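Local structure of phosphoglycerate kinase (Coxiella burnetii, 4NG4) at residues A[83-89]-A[119-125]; A[184-188]-A[350-354]. The protein catalyses the reversible transfer of a phosphate group between ATP and 3-phosphoglycerate, the second step in the glycolytic route from glyceraldehyde 3-phosphate to pyruvate. All blocks are in the same frame, centred on the assembly; numbering follows the deposited sequence.

Contact 1: A[83-89]-A[119-125]; sequences FSLAPVA and LCENVRF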
loop_
_atom_site.group_PDB
_atom_site.type_symbol
_atom_site.label_atom_id
_atom_site.label_comp_id
_atom_site.label_asym_id
_atom_site.label_seq_id
_atom_site.Cartn_x
_atom_site.Cartn_y
_atom_site.Cartn_z
ATOM N N PHE A 83 -2.722 -16.849 -17.722
ATOM C CA PHE A 83 -2.177 -16.604 -16.402
ATOM C C PHE A 83 -0.885 -17.398 -16.194
ATOM O O PHE A 83 -0.584 -17.855 -15.092
ATOM C CB PHE A 83 -3.216 -16.976 -15.335
ATOM C CG PHE A 83 -4.569 -16.321 -15.538
ATOM C CD1 PHE A 83 -4.767 -14.982 -15.200
ATOM C CD2 PHE A 83 -5.648 -17.044 -16.051
ATOM C CE1 PHE A 83 -6.006 -14.374 -15.384
ATOM C CE2 PHE A 83 -6.895 -16.431 -16.230
ATOM C CZ PHE A 83 -7.068 -15.105 -15.899
ATOM N N SER A 84 -0.111 -17.545 -17.255
ATOM C CA SER A 84 1.180 -18.206 -17.167
ATOM C C SER A 84 2.284 -17.181 -16.870
ATOM O O SER A 84 2.301 -16.101 -17.452
ATOM C CB SER A 84 1.477 -18.942 -18.479
ATOM O OG SER A 84 2.610 -19.790 -18.356
ATOM N N LEU A 85 3.214 -17.520 -15.982
ATOM C CA LEU A 85 4.379 -16.677 -15.739
ATOM C C LEU A 85 5.455 -16.793 -16.848
ATOM O O LEU A 85 6.614 -16.415 -16.649
ATOM C CB LEU A 85 4.991 -17.016 -14.370
ATOM C CG LEU A 85 4.276 -16.457 -13.144
ATOM C CD1 LEU A 85 4.861 -17.020 -11.848
ATOM C CD2 LEU A 85 4.334 -14.936 -13.151
ATOM N N ALA A 86 5.076 -17.301 -18.017
ATOM C CA ALA A 86 6.016 -17.494 -19.129
ATOM C C ALA A 86 6.676 -16.184 -19.568
ATOM O O ALA A 86 7.902 -16.097 -19.562
ATOM C CB ALA A 86 5.316 -18.197 -20.334
ATOM N N PRO A 87 5.876 -15.155 -19.935
ATOM C CA PRO A 87 6.467 -13.867 -20.358
ATOM C C PRO A 87 7.387 -13.245 -19.299
ATOM O O PRO A 87 8.375 -12.594 -19.633
ATOM C CB PRO A 87 5.240 -12.979 -20.618
ATOM C CG PRO A 87 4.121 -13.933 -20.894
ATOM C CD PRO A 87 4.398 -15.100 -19.979
ATOM N N VAL A 88 7.067 -13.466 -18.035
ATOM C CA VAL A 88 7.930 -13.032 -16.961
ATOM C C VAL A 88 9.248 -13.783 -17.052
ATOM O O VAL A 88 10.310 -13.168 -16.999
ATOM C CB VAL A 88 7.307 -13.294 -15.586
ATOM C CG1 VAL A 88 8.224 -12.750 -14.476
ATOM C CG2 VAL A 88 5.913 -12.685 -15.518
ATOM N N ALA A 89 9.169 -15.105 -17.217
ATOM C CA ALA A 89 10.348 -15.984 -17.246
ATOM C C ALA A 89 11.338 -15.606 -18.354
ATOM O O ALA A 89 12.565 -15.745 -18.194
ATOM C CB ALA A 89 9.916 -17.431 -17.398
ATOM N N LEU A 119 11.811 -20.177 -12.175
ATOM C CA LEU A 119 10.539 -19.536 -11.821
ATOM C C LEU A 119 9.423 -20.570 -11.874
ATOM O O LEU A 119 9.092 -21.084 -12.943
ATOM C CB LEU A 119 10.229 -18.369 -12.773
ATOM C CG LEU A 119 8.905 -17.614 -12.595
ATOM C CD1 LEU A 119 8.806 -16.971 -11.218
ATOM C CD2 LEU A 119 8.748 -16.585 -13.691
ATOM N N CYS A 120 8.863 -20.875 -10.705
ATOM C CA CYS A 120 7.722 -21.770 -10.594
ATOM C C CYS A 120 6.503 -21.122 -11.250
ATOM O O CYS A 120 6.325 -19.885 -11.183
ATOM C CB CYS A 120 7.422 -22.072 -9.121
ATOM S SG CYS A 120 8.762 -22.943 -8.228
ATOM N N GLU A 121 5.661 -21.960 -11.858
ATOM C CA GLU A 121 4.464 -21.482 -12.523
ATOM C C GLU A 121 3.469 -20.914 -11.490
ATOM O O GLU A 121 3.397 -21.406 -10.363
ATOM C CB GLU A 121 3.839 -22.612 -13.337
ATOM C CG GLU A 121 2.587 -22.246 -14.114
ATOM C CD GLU A 121 2.737 -21.003 -14.968
ATOM O OE1 GLU A 121 2.875 -19.892 -14.401
ATOM O OE2 GLU A 121 2.677 -21.129 -16.211
ATOM N N ASN A 122 2.751 -19.856 -11.885
ATOM C CA ASN A 122 1.681 -19.225 -11.090
ATOM C C ASN A 122 1.178 -20.101 -9.923
ATOM O O ASN A 122 0.620 -21.177 -10.123
ATOM C CB ASN A 122 0.518 -18.865 -12.033
ATOM C CG ASN A 122 -0.466 -17.897 -11.428
ATOM O OD1 ASN A 122 -0.450 -17.620 -10.222
ATOM N ND2 ASN A 122 -1.346 -17.378 -12.270
ATOM N N VAL A 123 1.396 -19.632 -8.703
ATOM C CA VAL A 123 1.052 -20.394 -7.505
ATOM C C VAL A 123 -0.433 -20.518 -7.300
ATOM O O VAL A 123 -0.880 -21.376 -6.557
ATOM C CB VAL A 123 1.572 -19.713 -6.246
ATOM C CG1 VAL A 123 3.069 -19.791 -6.199
ATOM C CG2 VAL A 123 1.080 -18.269 -6.179
ATOM N N ARG A 124 -1.189 -19.613 -7.915
ATOM C CA ARG A 124 -2.642 -19.605 -7.817
ATOM C C ARG A 124 -3.341 -20.644 -8.700
ATOM O O ARG A 124 -4.566 -20.734 -8.687
ATOM C CB ARG A 124 -3.160 -18.211 -8.135
ATOM C CG ARG A 124 -2.769 -17.191 -7.090
ATOM C CD ARG A 124 -3.548 -15.906 -7.254
ATOM N NE ARG A 124 -3.252 -14.988 -6.170
ATOM C CZ ARG A 124 -3.597 -13.706 -6.147
ATOM N NH1 ARG A 124 -4.259 -13.146 -7.159
ATOM N NH2 ARG A 124 -3.272 -12.976 -5.102
ATOM N N PHE A 125 -2.569 -21.418 -9.463
ATOM C CA PHE A 125 -3.113 -22.562 -10.184
ATOM C C PHE A 125 -3.401 -23.706 -9.238
ATOM O O PHE A 125 -4.334 -24.474 -9.478
ATOM C CB PHE A 125 -2.171 -23.053 -11.278
ATOM C CG PHE A 125 -2.148 -22.189 -12.511
ATOM C CD1 PHE A 125 -3.331 -21.776 -13.133
ATOM C CD2 PHE A 125 -0.941 -21.827 -13.083
ATOM C CE1 PHE A 125 -3.304 -20.990 -14.290
ATOM C CE2 PHE A 125 -0.901 -21.044 -14.232
ATOM C CZ PHE A 125 -2.090 -20.630 -14.843
#
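E121 reaches across to S84 and L85 and grips the start of helix 86-94 with both carboxylate oxygens. The contact lies in the N-terminal domain of phosphoglycerate kinase, an alpha/beta domain with a parallel sheet, at the C-terminal end of strand 117-120 and in the loop after it. L85 holds the N-cap position of the helix. Its backbone N donates to E121 OE1 at 2.9 Å in a nearly straight bond (176°). The hydroxyl of S84 donates to OE2. Both bonds use syn lone pairs, so the carboxylate faces the turn with its forked side, and the two together orient the group. With CG anti to the backbone N and a bend at chi2 (51°), the E121 chain folds round to reach this turn. N122 ND2 donates to F83 O at 3.0 Å, in the carbonyl plane and on a lone pair.

Beside these bonds, L85 CB packs on L119 CD2 at 3.8 Å, and V88 CG1 and A89 CB close round the same methyl. F125 CZ touches F83 CB at 3.9 Å.

Further out, F79 meets the F125 ring edge-to-face. N122 closes an Asx turn through OD1 and the backbone N of R124, a predicted substrate-binding residue. N122 ND2 also bonds L71 O, and R124 NH1 bonds the carbonyl oxygen of G72.

Contact 2: A[184-188]-A[350-354]; sequences ALSRA and AYSIV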
loop_
_atom_site.group_PDB
_atom_site.type_symbol
_atom_site.label_atom_id
_atom_site.label_comp_id
_atom_site.label_asym_id
_atom_site.label_seq_id
_atom_site.Cartn_x
_atom_site.Cartn_y
_atom_site.Cartn_z
ATOM N N ALA A 184 10.241 1.546 6.310
ATOM C CA ALA A 184 9.646 2.850 6.019
ATOM C C ALA A 184 8.343 3.071 6.769
ATOM O O ALA A 184 8.181 4.074 7.466
ATOM C CB ALA A 184 9.411 2.997 4.536
ATOM N N LEU A 185 7.414 2.137 6.631
ATOM C CA LEU A 185 6.129 2.268 7.297
ATOM C C LEU A 185 6.310 2.389 8.801
ATOM O O LEU A 185 5.832 3.353 9.403
ATOM C CB LEU A 185 5.202 1.094 6.976
ATOM C CG LEU A 185 4.614 1.001 5.567
ATOM C CD1 LEU A 185 3.480 0.009 5.607
ATOM C CD2 LEU A 185 4.117 2.332 5.031
ATOM N N SER A 186 7.011 1.430 9.400
ATOM C CA SER A 186 7.136 1.371 10.855
ATOM C C SER A 186 8.073 2.436 11.402
ATOM O O SER A 186 7.872 2.888 12.528
ATOM C CB SER A 186 7.585 -0.013 11.322
ATOM O OG SER A 186 8.878 -0.306 10.845
ATOM N N ARG A 187 9.084 2.838 10.624
ATOM C CA ARG A 187 9.903 4.018 10.973
ATOM C C ARG A 187 9.009 5.204 11.333
ATOM O O ARG A 187 9.232 5.874 12.344
ATOM C CB ARG A 187 10.838 4.439 9.823
ATOM C CG ARG A 187 11.286 5.915 9.878
ATOM C CD ARG A 187 12.357 6.244 8.854
ATOM N NE ARG A 187 12.758 7.641 8.979
ATOM C CZ ARG A 187 13.907 8.161 8.539
ATOM N NH1 ARG A 187 14.824 7.416 7.910
ATOM N NH2 ARG A 187 14.146 9.458 8.737
ATOM N N ALA A 188 8.007 5.456 10.499
ATOM C CA ALA A 188 7.092 6.561 10.722
ATOM C C ALA A 188 5.862 6.168 11.519
ATOM O O ALA A 188 4.806 6.792 11.340
ATOM C CB ALA A 188 6.660 7.152 9.388
ATOM N N ALA A 350 10.364 16.820 6.374
ATOM C CA ALA A 350 9.929 15.629 7.080
ATOM C C ALA A 350 10.135 14.419 6.200
ATOM O O ALA A 350 10.171 14.535 4.979
ATOM C CB ALA A 350 8.473 15.751 7.460
ATOM N N TYR A 351 10.287 13.261 6.833
ATOM C CA TYR A 351 10.338 11.979 6.135
ATOM C C TYR A 351 8.920 11.632 5.683
ATOM O O TYR A 351 8.085 11.258 6.510
ATOM C CB TYR A 351 10.896 10.891 7.064
ATOM C CG TYR A 351 11.013 9.542 6.412
ATOM C CD1 TYR A 351 12.104 9.233 5.619
ATOM C CD2 TYR A 351 10.029 8.578 6.576
ATOM C CE1 TYR A 351 12.222 7.996 5.004
ATOM C CE2 TYR A 351 10.138 7.332 5.969
ATOM C CZ TYR A 351 11.237 7.055 5.181
ATOM O OH TYR A 351 11.361 5.830 4.566
ATOM N N SER A 352 8.649 11.775 4.387
ATOM C CA SER A 352 7.287 11.571 3.842
ATOM C C SER A 352 7.059 10.130 3.357
ATOM O O SER A 352 7.966 9.509 2.779
ATOM C CB SER A 352 6.998 12.567 2.706
ATOM O OG SER A 352 8.029 12.540 1.721
ATOM N N ILE A 353 5.855 9.609 3.618
ATOM C CA ILE A 353 5.468 8.251 3.223
ATOM C C ILE A 353 4.074 8.314 2.637
ATOM O O ILE A 353 3.136 8.686 3.337
ATOM C CB ILE A 353 5.411 7.291 4.419
ATOM C CG1 ILE A 353 6.664 7.383 5.275
ATOM C CG2 ILE A 353 5.275 5.868 3.959
ATOM C CD1 ILE A 353 6.526 6.650 6.581
ATOM N N VAL A 354 3.929 7.970 1.356
ATOM C CA VAL A 354 2.614 7.989 0.694
ATOM C C VAL A 354 2.248 6.623 0.157
ATOM O O VAL A 354 3.113 5.783 -0.086
ATOM C CB VAL A 354 2.538 9.008 -0.461
ATOM C CG1 VAL A 354 2.930 10.395 0.018
ATOM C CG2 VAL A 354 3.428 8.581 -1.614
#
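Helix 184-188 passes strand 351-354 with the segment axes 9.2 Å apart at closest approach, running at 124° to each other. No hydrogen bond joins the two segments.

The main meeting is between R187 and Y351. The guanidinium of R187 lies flat on one face of the Y351 ring, with the planes 10° apart and the centres 3.9 Å apart. This is a stacked cation-pi contact. R187 NE sits over the middle of the ring. R187 CZ is shifted toward the CD1 side, 3.6 Å from Y351 CD1. R187 CD leans the other way, toward CE2 and CZ, and makes a CH-pi contact at 3.9 Å from the ring centroid. The chain is extended from CG to NE, and this lays methylene and guanidinium together along the ring. The electron-rich face of the ring probably favours the positive charge above it.

Helix 176-190 is the long helix that links the two domains of phosphoglycerate kinase. Strand 351-354 is an inner strand of the parallel sheet in the C-terminal, nucleotide-binding domain, next to strand 319-323. The contact therefore seats the linking helix against one side of that sheet. It stands apart from the nucleotide, with the L185 side chain about 12 Å from the bound ADP.

Deeper in, the packing is apolar. I353 points at the helix. Its CG2 meets L185 CD2 at 3.9 Å, where the two side chains cross obliquely. The modelled position of its CD1 is doubtful. L185 continues onto F382 and F385 of helix 380-387, and F152 touches it too. At the far end of the tyrosine, Y351 OH rests against A184 CB at 3.4 Å.

How the contacts relate
Contact 1 and contact 2 share no element and lie on opposite sides of the chain's centre, with centres about 33 Å apart. Both are largely buried. Contact 1 belongs to the N-terminal domain and is the more polar: a buried carboxylate and an amide hold backbone groups and a serine hydroxyl at and just before a helix start, beside and including residues predicted to bind substrate. Contact 2 lies nearer the chain's centre, where the linking helix meets the C-terminal domain. It has no hydrogen bonds across it and combines a stacked arginine–tyrosine pair at its exposed side with aliphatic packing further in. Each pairs a helix with a sheet strand, at the helix start in contact 1 and near the helix end in contact 2.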